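Local coordinates for protein ADP-ribosyltransferase (Staphylococcus aureus, PDB 1OJQ) that transfers a single ADP-ribose group from NAD+ to a protein acceptor, as a C3-type exoenzyme of the bacterial ADP-ribosyltransferase family, at residues Y189-V194 and I203-V208; D79-Y84 and L156-G161; N17-S22 and S73-P78. One frame throughout, in Å; residues are numbered along the deposited sequence.

Interaction 1: Y189-V194 and I203-V208; sequences YAVGSV and IIITAV
The ring of Tyr189 meets Ala207 at a slant: its CD1 lies 3.6 Å from Ala207 CB. The torsion that permits this sets CG between the backbone N and the carbonyl carbon (chi1 52°), which carries the ring along the side of the sheet occupied by Val191, Val194, Ile205 and Ala207, while the phenol OH hydrogen-bonds to Tyr91 OH.

The strands run antiparallel, their short axes at 139°. Ala190 and Val208 form a hydrogen-bonded pair, Ala190 N giving a nearly straight bond to Val208 O (2.9 Å, 172° at the hydrogen) and Val208 N returning one to Ala190 O. Beyond Val191 the register slips by one residue. Gly192 N and Ser193 N both address Thr206 O, the first at 2.8 Å and the second weakly at 3.3 Å, which defines a classic beta bulge; Thr206 N then donates to Ser193 O and restores the pairing.

On the tyrosine side, Val191 CG1 meets Ile205 CG2 at 3.8 Å, the two side chains slanting across one another. Val194 runs alongside Ile205, and its CG1, anti to the backbone N, approaches Ile203 CG2 at 3.6 Å. On the opposite side, which carries Ala190, Ser193, Thr206 and Val208, one water joins Ser193 OG, Thr206 OG1 and Ile204 O, donating to the carbonyl.

The pair forms the hairpin of strands 187-196 and 203-209 within the mixed sheet. Strand 130-133 flanks it beyond Val191, strand 152-158 borders the 203-209 strand, and helix 116-126 covers Val194 through Val119, Leu122 and Met126.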
loop_
_atom_site.group_PDB
_atom_site.type_symbol
_atom_site.label_atom_id
_atom_site.label_comp_id
_atom_site.label_asym_id
_atom_site.label_seq_id
_atom_site.Cartn_x
_atom_site.Cartn_y
_atom_site.Cartn_z
ATOM N N TYR A 189 9.147 -3.416 -2.511
ATOM C CA TYR A 189 8.487 -4.270 -3.503
ATOM C C TYR A 189 9.291 -4.219 -4.801
ATOM O O TYR A 189 9.829 -3.153 -5.120
ATOM C CB TYR A 189 7.040 -3.866 -3.745
ATOM C CG TYR A 189 6.796 -2.415 -4.080
ATOM C CD1 TYR A 189 6.699 -1.997 -5.406
ATOM C CD2 TYR A 189 6.665 -1.476 -3.062
ATOM C CE1 TYR A 189 6.471 -0.660 -5.705
ATOM C CE2 TYR A 189 6.440 -0.140 -3.360
ATOM C CZ TYR A 189 6.347 0.245 -4.685
ATOM O OH TYR A 189 6.127 1.575 -4.991
ATOM N N ALA A 190 9.354 -5.378 -5.442
ATOM C CA ALA A 190 10.042 -5.584 -6.704
ATOM C C ALA A 190 9.003 -5.682 -7.824
ATOM O O ALA A 190 8.180 -6.585 -7.818
ATOM C CB ALA A 190 10.918 -6.822 -6.701
ATOM N N VAL A 191 9.063 -4.725 -8.746
ATOM C CA VAL A 191 8.032 -4.638 -9.774
ATOM C C VAL A 191 8.212 -5.735 -10.816
ATOM O O VAL A 191 9.299 -5.892 -11.362
ATOM C CB VAL A 191 8.062 -3.251 -10.444
ATOM C CG1 VAL A 191 7.119 -3.258 -11.641
ATOM C CG2 VAL A 191 7.678 -2.185 -9.428
ATOM N N GLY A 192 7.164 -6.493 -11.105
ATOM C CA GLY A 192 7.129 -7.524 -12.124
ATOM C C GLY A 192 6.742 -6.955 -13.485
ATOM O O GLY A 192 7.336 -7.297 -14.514
ATOM N N SER A 193 5.729 -6.081 -13.512
ATOM C CA SER A 193 5.262 -5.558 -14.789
ATOM C C SER A 193 4.409 -4.312 -14.575
ATOM O O SER A 193 3.901 -4.098 -13.481
ATOM C CB SER A 193 4.390 -6.591 -15.513
ATOM O OG SER A 193 3.170 -6.865 -14.814
ATOM N N VAL A 194 4.275 -3.560 -15.656
ATOM C CA VAL A 194 3.353 -2.436 -15.743
ATOM C C VAL A 194 2.478 -2.627 -16.972
ATOM O O VAL A 194 3.004 -2.610 -18.091
ATOM C CB VAL A 194 4.066 -1.073 -15.837
ATOM C CG1 VAL A 194 2.996 0.023 -15.814
ATOM C CG2 VAL A 194 5.074 -0.903 -14.727
ATOM N N ILE A 203 -3.805 1.949 -15.031
ATOM C CA ILE A 203 -2.461 1.402 -15.175
ATOM C C ILE A 203 -2.163 0.474 -14.001
ATOM O O ILE A 203 -2.184 0.899 -12.846
ATOM C CB ILE A 203 -1.425 2.534 -15.278
ATOM C CG1 ILE A 203 -1.728 3.485 -16.443
ATOM C CG2 ILE A 203 -0.003 1.994 -15.390
ATOM C CD1 ILE A 203 -0.991 4.812 -16.354
ATOM N N ILE A 204 -1.865 -0.802 -14.277
ATOM C CA ILE A 204 -1.622 -1.732 -13.175
ATOM C C ILE A 204 -0.138 -2.074 -13.063
ATOM O O ILE A 204 0.501 -2.592 -13.990
ATOM C CB ILE A 204 -2.479 -2.997 -13.358
ATOM C CG1 ILE A 204 -3.986 -2.698 -13.494
ATOM C CG2 ILE A 204 -2.230 -3.996 -12.228
ATOM C CD1 ILE A 204 -4.854 -3.934 -13.462
ATOM N N ILE A 205 0.444 -1.756 -11.908
ATOM C CA ILE A 205 1.822 -2.088 -11.582
ATOM C C ILE A 205 1.795 -3.294 -10.647
ATOM O O ILE A 205 1.297 -3.164 -9.525
ATOM C CB ILE A 205 2.570 -0.921 -10.903
ATOM C CG1 ILE A 205 2.507 0.377 -11.716
ATOM C CG2 ILE A 205 4.007 -1.323 -10.567
ATOM C CD1 ILE A 205 2.924 1.632 -10.988
ATOM N N THR A 206 2.259 -4.451 -11.115
ATOM C CA THR A 206 2.230 -5.670 -10.307
ATOM C C THR A 206 3.598 -5.876 -9.683
ATOM O O THR A 206 4.600 -5.750 -10.389
ATOM C CB THR A 206 1.861 -6.905 -11.132
ATOM O OG1 THR A 206 0.561 -6.707 -11.721
ATOM C CG2 THR A 206 1.818 -8.136 -10.230
ATOM N N ALA A 207 3.679 -6.139 -8.387
ATOM C CA ALA A 207 4.972 -6.258 -7.719
ATOM C C ALA A 207 4.938 -7.278 -6.583
ATOM O O ALA A 207 3.877 -7.643 -6.060
ATOM C CB ALA A 207 5.393 -4.889 -7.177
ATOM N N VAL A 208 6.116 -7.719 -6.173
ATOM C CA VAL A 208 6.254 -8.651 -5.061
ATOM C C VAL A 208 6.958 -8.013 -3.865
ATOM O O VAL A 208 8.075 -7.521 -4.010
ATOM C CB VAL A 208 7.055 -9.881 -5.524
ATOM C CG1 VAL A 208 7.154 -10.909 -4.407
ATOM C CG2 VAL A 208 6.367 -10.446 -6.755
HETATM O O HOH W 1 0.700 -5.374 -14.153
#

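Interaction 2: D79-Y84 and L156-G161; sequences DSVYVY and LELPKG
Tyr82 and Glu157 face each other as a non-hydrogen-bonded antiparallel pair, with the Val81-Leu158 and Val83-Leu156 hydrogen-bonded pairs before and after it and an angle of 141° between the short strand axes. Each of those two pairs has both of its bonds: Leu158 N reaches Val81 O at 2.7 Å, and Leu156 N meets Val83 O at 2.8 Å nearly along the C=O axis.

The Tyr82 ring leans over the neighbouring strand, its CE2 3.5 Å from Glu157 CB. Glu157 CG lies over one ring face, displaced toward the rim, because it is turned anti to the backbone N (chi1 -168°). The extended glutamate carries its carboxylate onward, with ring and carboxylate planes 51° apart. Lys155 makes a cation-pi contact with the same ring.

Val81, Val83, Leu156 and Leu158 occupy the other side of the sheet. Leu158 CD1 touches Val83 CG1 at 3.9 Å, those two side chains crossing at about a right angle, whereas Val81 lies alongside Leu158.

Where the pairing ends, Lys160 CB packs 3.4 Å from Ser80 N. Its extended chain then brings NZ to a water, in a weak bond, that donates to Asp79 OD2 at 2.6 Å; Asp79 OD1 is held by Trp15 NE1.

This is the edge ladder of the mixed sheet in the ADP-ribosyltransferase fold, whose outermost strand, 81-87, continues into the NAD-binding residues Arg85 and Leu86.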
loop_
_atom_site.group_PDB
_atom_site.type_symbol
_atom_site.label_atom_id
_atom_site.label_comp_id
_atom_site.label_asym_id
_atom_site.label_seq_id
_atom_site.Cartn_x
_atom_site.Cartn_y
_atom_site.Cartn_z
ATOM N N ASP A 79 -1.899 -16.396 4.729
ATOM C CA ASP A 79 -1.724 -16.874 3.357
ATOM C C ASP A 79 -0.920 -15.836 2.563
ATOM O O ASP A 79 -0.955 -14.665 2.923
ATOM C CB ASP A 79 -3.030 -17.082 2.603
ATOM C CG ASP A 79 -4.026 -17.980 3.317
ATOM O OD1 ASP A 79 -4.947 -17.491 3.999
ATOM O OD2 ASP A 79 -3.860 -19.211 3.191
ATOM N N SER A 80 -0.271 -16.276 1.492
ATOM C CA SER A 80 0.207 -15.301 0.505
ATOM C C SER A 80 -1.024 -14.560 0.001
ATOM O O SER A 80 -2.078 -15.191 -0.182
ATOM C CB SER A 80 0.956 -16.033 -0.595
ATOM O OG SER A 80 1.124 -15.243 -1.755
ATOM N N VAL A 81 -0.970 -13.246 -0.210
ATOM C CA VAL A 81 -2.197 -12.549 -0.620
ATOM C C VAL A 81 -1.870 -11.308 -1.443
ATOM O O VAL A 81 -0.804 -10.730 -1.193
ATOM C CB VAL A 81 -3.020 -12.123 0.625
ATOM C CG1 VAL A 81 -2.182 -11.262 1.568
ATOM C CG2 VAL A 81 -4.297 -11.384 0.250
ATOM N N TYR A 82 -2.738 -10.910 -2.379
ATOM C CA TYR A 82 -2.543 -9.610 -3.022
ATOM C C TYR A 82 -3.260 -8.494 -2.263
ATOM O O TYR A 82 -4.403 -8.654 -1.846
ATOM C CB TYR A 82 -3.089 -9.571 -4.456
ATOM C CG TYR A 82 -2.128 -10.187 -5.460
ATOM C CD1 TYR A 82 -2.331 -11.471 -5.935
ATOM C CD2 TYR A 82 -1.030 -9.454 -5.902
ATOM C CE1 TYR A 82 -1.443 -12.017 -6.847
ATOM C CE2 TYR A 82 -0.135 -9.990 -6.813
ATOM C CZ TYR A 82 -0.366 -11.272 -7.269
ATOM O OH TYR A 82 0.517 -11.812 -8.175
ATOM N N VAL A 83 -2.589 -7.360 -2.118
ATOM C CA VAL A 83 -3.277 -6.155 -1.635
ATOM C C VAL A 83 -3.052 -5.068 -2.690
ATOM O O VAL A 83 -2.141 -5.214 -3.520
ATOM C CB VAL A 83 -2.783 -5.684 -0.266
ATOM C CG1 VAL A 83 -3.167 -6.748 0.765
ATOM C CG2 VAL A 83 -1.289 -5.426 -0.208
ATOM N N TYR A 84 -3.853 -4.011 -2.620
ATOM C CA TYR A 84 -3.857 -2.987 -3.644
ATOM C C TYR A 84 -3.696 -1.588 -3.078
ATOM O O TYR A 84 -4.090 -1.297 -1.949
ATOM C CB TYR A 84 -5.196 -3.065 -4.392
ATOM C CG TYR A 84 -5.347 -4.400 -5.095
ATOM C CD1 TYR A 84 -5.868 -5.525 -4.469
ATOM C CD2 TYR A 84 -4.953 -4.510 -6.422
ATOM C CE1 TYR A 84 -5.988 -6.727 -5.159
ATOM C CE2 TYR A 84 -5.065 -5.697 -7.113
ATOM C CZ TYR A 84 -5.591 -6.802 -6.472
ATOM O OH TYR A 84 -5.675 -7.973 -7.185
ATOM N N LEU A 156 0.119 -5.673 -5.102
ATOM C CA LEU A 156 1.263 -6.175 -4.355
ATOM C C LEU A 156 1.069 -7.583 -3.814
ATOM O O LEU A 156 0.155 -7.797 -3.016
ATOM C CB LEU A 156 1.551 -5.250 -3.166
ATOM C CG LEU A 156 1.903 -3.806 -3.510
ATOM C CD1 LEU A 156 2.129 -3.022 -2.205
ATOM C CD2 LEU A 156 3.114 -3.736 -4.416
ATOM N N GLU A 157 1.902 -8.522 -4.236
ATOM C CA GLU A 157 1.834 -9.873 -3.673
ATOM C C GLU A 157 2.573 -9.917 -2.336
ATOM O O GLU A 157 3.782 -9.697 -2.297
ATOM C CB GLU A 157 2.460 -10.888 -4.632
ATOM C CG GLU A 157 2.163 -12.337 -4.260
ATOM C CD GLU A 157 3.094 -13.284 -5.006
ATOM O OE1 GLU A 157 3.392 -14.387 -4.515
ATOM O OE2 GLU A 157 3.551 -12.922 -6.104
ATOM N N LEU A 158 1.892 -10.204 -1.233
ATOM C CA LEU A 158 2.527 -10.299 0.066
ATOM C C LEU A 158 2.872 -11.758 0.362
ATOM O O LEU A 158 1.963 -12.586 0.259
ATOM C CB LEU A 158 1.596 -9.841 1.188
ATOM C CG LEU A 158 1.010 -8.442 1.066
ATOM C CD1 LEU A 158 0.192 -8.117 2.303
ATOM C CD2 LEU A 158 2.130 -7.429 0.842
ATOM N N PRO A 159 4.092 -12.057 0.713
ATOM C CA PRO A 159 4.428 -13.447 1.068
ATOM C C PRO A 159 3.653 -13.946 2.278
ATOM O O PRO A 159 3.306 -13.193 3.192
ATOM C CB PRO A 159 5.907 -13.357 1.448
ATOM C CG PRO A 159 6.427 -12.121 0.786
ATOM C CD PRO A 159 5.269 -11.162 0.777
ATOM N N LYS A 160 3.370 -15.245 2.307
ATOM C CA LYS A 160 2.776 -15.790 3.526
ATOM C C LYS A 160 3.717 -15.560 4.693
ATOM O O LYS A 160 4.944 -15.700 4.620
ATOM C CB LYS A 160 2.486 -17.268 3.285
ATOM C CG LYS A 160 1.929 -17.984 4.493
ATOM C CD LYS A 160 1.711 -19.476 4.237
ATOM C CE LYS A 160 1.109 -20.065 5.528
ATOM N NZ LYS A 160 0.511 -21.394 5.211
ATOM N N GLY A 161 3.130 -15.190 5.820
ATOM C CA GLY A 161 3.907 -15.023 7.034
ATOM C C GLY A 161 4.603 -13.687 7.176
ATOM O O GLY A 161 5.396 -13.505 8.108
HETATM O O HOH W 2 -1.741 -20.622 2.724
#

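Interaction 3: N17-S22 and S73-P78; sequences NSLIKS and SKSVTP
Helix-to-loop packing joins helix 9-23 of the ADP-ribosyltransferase fold to the segment that leads from helix 59-73 into strand 81-87. Leu19 provides most of the apolar contact, and Ser22 takes part in both water bridges.

Leu19 points from the helix toward the loop. Its CG is anti to the carbonyl carbon (chi1 -82°), and CD1 comes within 3.3 Å of Pro78 CD, tighter than ordinary van der Waals contact; the two side chains cross at about a right angle. Leu19 CG also lies 3.8 Å from Val76 O, so the leucine packs on both that carbonyl and the proline ring. Pro78 also touches Trp15, on the same helix as Leu19.

Nearer the end of the helix, Ser75 CB packs against the Leu19 O and Ser22 OG pair, 3.7 Å from each. Ser75 OG is bonded to Ala164 O, and Lys74 NZ forms a salt bridge with Asp29 OD2, so the loop is also held from outside the helix.

Two waters bridge the segments. One donates to Lys74 O at 2.6 Å and weakly to Ser22 O. The other accepts from Val76 N at 3.0 Å and donates to Ser22 OG, a hydroxyl that in turn gives its own proton to Leu19 O, 2.8 Å away.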
loop_
_atom_site.group_PDB
_atom_site.type_symbol
_atom_site.label_atom_id
_atom_site.label_comp_id
_atom_site.label_asym_id
_atom_site.label_seq_id
_atom_site.Cartn_x
_atom_site.Cartn_y
_atom_site.Cartn_z
ATOM N N ASN A 17 -10.488 -10.468 9.490
ATOM C CA ASN A 17 -10.787 -10.638 10.914
ATOM C C ASN A 17 -9.929 -11.729 11.546
ATOM O O ASN A 17 -9.697 -11.729 12.764
ATOM C CB ASN A 17 -12.269 -10.985 11.080
ATOM C CG ASN A 17 -13.175 -9.779 10.973
ATOM O OD1 ASN A 17 -14.388 -9.886 10.774
ATOM N ND2 ASN A 17 -12.581 -8.599 11.106
ATOM N N SER A 18 -9.466 -12.672 10.722
ATOM C CA SER A 18 -8.618 -13.738 11.289
ATOM C C SER A 18 -7.270 -13.147 11.672
ATOM O O SER A 18 -6.657 -13.582 12.649
ATOM C CB SER A 18 -8.477 -14.939 10.350
ATOM O OG SER A 18 -7.567 -14.671 9.284
ATOM N N LEU A 19 -6.802 -12.135 10.923
ATOM C CA LEU A 19 -5.562 -11.505 11.390
ATOM C C LEU A 19 -5.813 -10.734 12.680
ATOM O O LEU A 19 -4.974 -10.731 13.591
ATOM C CB LEU A 19 -4.975 -10.545 10.346
ATOM C CG LEU A 19 -4.144 -11.202 9.235
ATOM C CD1 LEU A 19 -5.088 -11.995 8.351
ATOM C CD2 LEU A 19 -3.361 -10.159 8.451
ATOM N N ILE A 20 -6.969 -10.071 12.750
ATOM C CA ILE A 20 -7.212 -9.243 13.939
ATOM C C ILE A 20 -7.274 -10.149 15.162
ATOM O O ILE A 20 -6.684 -9.861 16.199
ATOM C CB ILE A 20 -8.493 -8.412 13.796
ATOM C CG1 ILE A 20 -8.342 -7.288 12.759
ATOM C CG2 ILE A 20 -8.944 -7.916 15.160
ATOM C CD1 ILE A 20 -9.620 -6.526 12.451
ATOM N N LYS A 21 -7.995 -11.258 15.005
ATOM C CA LYS A 21 -8.097 -12.227 16.093
ATOM C C LYS A 21 -6.722 -12.632 16.584
ATOM O O LYS A 21 -6.463 -12.690 17.797
ATOM C CB LYS A 21 -8.870 -13.461 15.617
ATOM C CG LYS A 21 -9.039 -14.487 16.729
ATOM C CD LYS A 21 -10.110 -15.511 16.376
ATOM C CE LYS A 21 -10.257 -16.539 17.492
ATOM N NZ LYS A 21 -11.195 -17.638 17.128
ATOM N N SER A 22 -5.811 -12.902 15.650
ATOM C CA SER A 22 -4.504 -13.400 16.070
ATOM C C SER A 22 -3.696 -12.330 16.785
ATOM O O SER A 22 -2.822 -12.627 17.609
ATOM C CB SER A 22 -3.737 -13.958 14.866
ATOM O OG SER A 22 -3.300 -12.886 14.049
ATOM N N SER A 73 3.409 -5.765 13.980
ATOM C CA SER A 73 4.164 -7.009 14.169
ATOM C C SER A 73 3.325 -8.071 14.858
ATOM O O SER A 73 3.728 -9.233 14.885
ATOM C CB SER A 73 5.437 -6.721 14.988
ATOM O OG SER A 73 5.138 -6.643 16.393
ATOM N N LYS A 74 2.179 -7.688 15.434
ATOM C CA LYS A 74 1.349 -8.643 16.168
ATOM C C LYS A 74 0.575 -9.595 15.267
ATOM O O LYS A 74 -0.001 -10.575 15.754
ATOM C CB LYS A 74 0.367 -7.924 17.118
ATOM C CG LYS A 74 1.141 -7.384 18.325
ATOM C CD LYS A 74 0.203 -6.736 19.334
ATOM C CE LYS A 74 0.975 -6.192 20.531
ATOM N NZ LYS A 74 0.008 -5.654 21.550
ATOM N N SER A 75 0.550 -9.312 13.965
ATOM C CA SER A 75 -0.083 -10.278 13.067
ATOM C C SER A 75 0.758 -10.444 11.801
ATOM O O SER A 75 1.400 -9.515 11.307
ATOM C CB SER A 75 -1.517 -9.920 12.678
ATOM O OG SER A 75 -1.642 -8.572 12.251
ATOM N N VAL A 76 0.708 -11.672 11.302
ATOM C CA VAL A 76 1.319 -11.972 10.011
ATOM C C VAL A 76 0.260 -12.525 9.083
ATOM O O VAL A 76 -0.791 -13.034 9.477
ATOM C CB VAL A 76 2.493 -12.964 10.116
ATOM C CG1 VAL A 76 3.595 -12.358 10.977
ATOM C CG2 VAL A 76 2.039 -14.315 10.655
ATOM N N THR A 77 0.515 -12.428 7.779
ATOM C CA THR A 77 -0.473 -12.977 6.856
ATOM C C THR A 77 -0.568 -14.498 6.948
ATOM O O THR A 77 0.455 -15.178 6.884
ATOM C CB THR A 77 -0.123 -12.594 5.397
ATOM O OG1 THR A 77 1.220 -13.032 5.139
ATOM C CG2 THR A 77 -0.154 -11.081 5.205
ATOM N N PRO A 78 -1.765 -15.037 7.107
ATOM C CA PRO A 78 -1.904 -16.502 7.174
ATOM C C PRO A 78 -1.841 -17.165 5.809
ATOM O O PRO A 78 -1.751 -18.392 5.714
ATOM C CB PRO A 78 -3.312 -16.651 7.770
ATOM C CG PRO A 78 -4.058 -15.490 7.171
ATOM C CD PRO A 78 -3.066 -14.355 7.256
HETATM O O HOH W 3 -0.830 -13.612 12.924
HETATM O O HOH W 4 0.430 -11.617 18.132
#

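Overall arrangement
Interactions 1 and 2 belong to one mixed sheet, where strands 203-209 and 152-158 are neighbours. Their centres are 13 Å apart, and Ala207 O lies 2.8 Å from Glu157 N in a probable hydrogen bond. Interaction 3 adjoins interaction 2, as 73-78 runs straight into 79-84 and Gly161 N lies 2.9 Å from Thr77 O in a probable hydrogen bond, but it stays about 11 Å from interaction 1 between nearest atoms. Residues that bind NAD, which is absent here, lie near interactions 1 and 2: the side chains of Glu133 and Tyr189 are about 6 Å apart, as are those of Gln140 and Val83. Interaction 3 is farther off, the Leu19 side chain about 11 Å from that of Glu180.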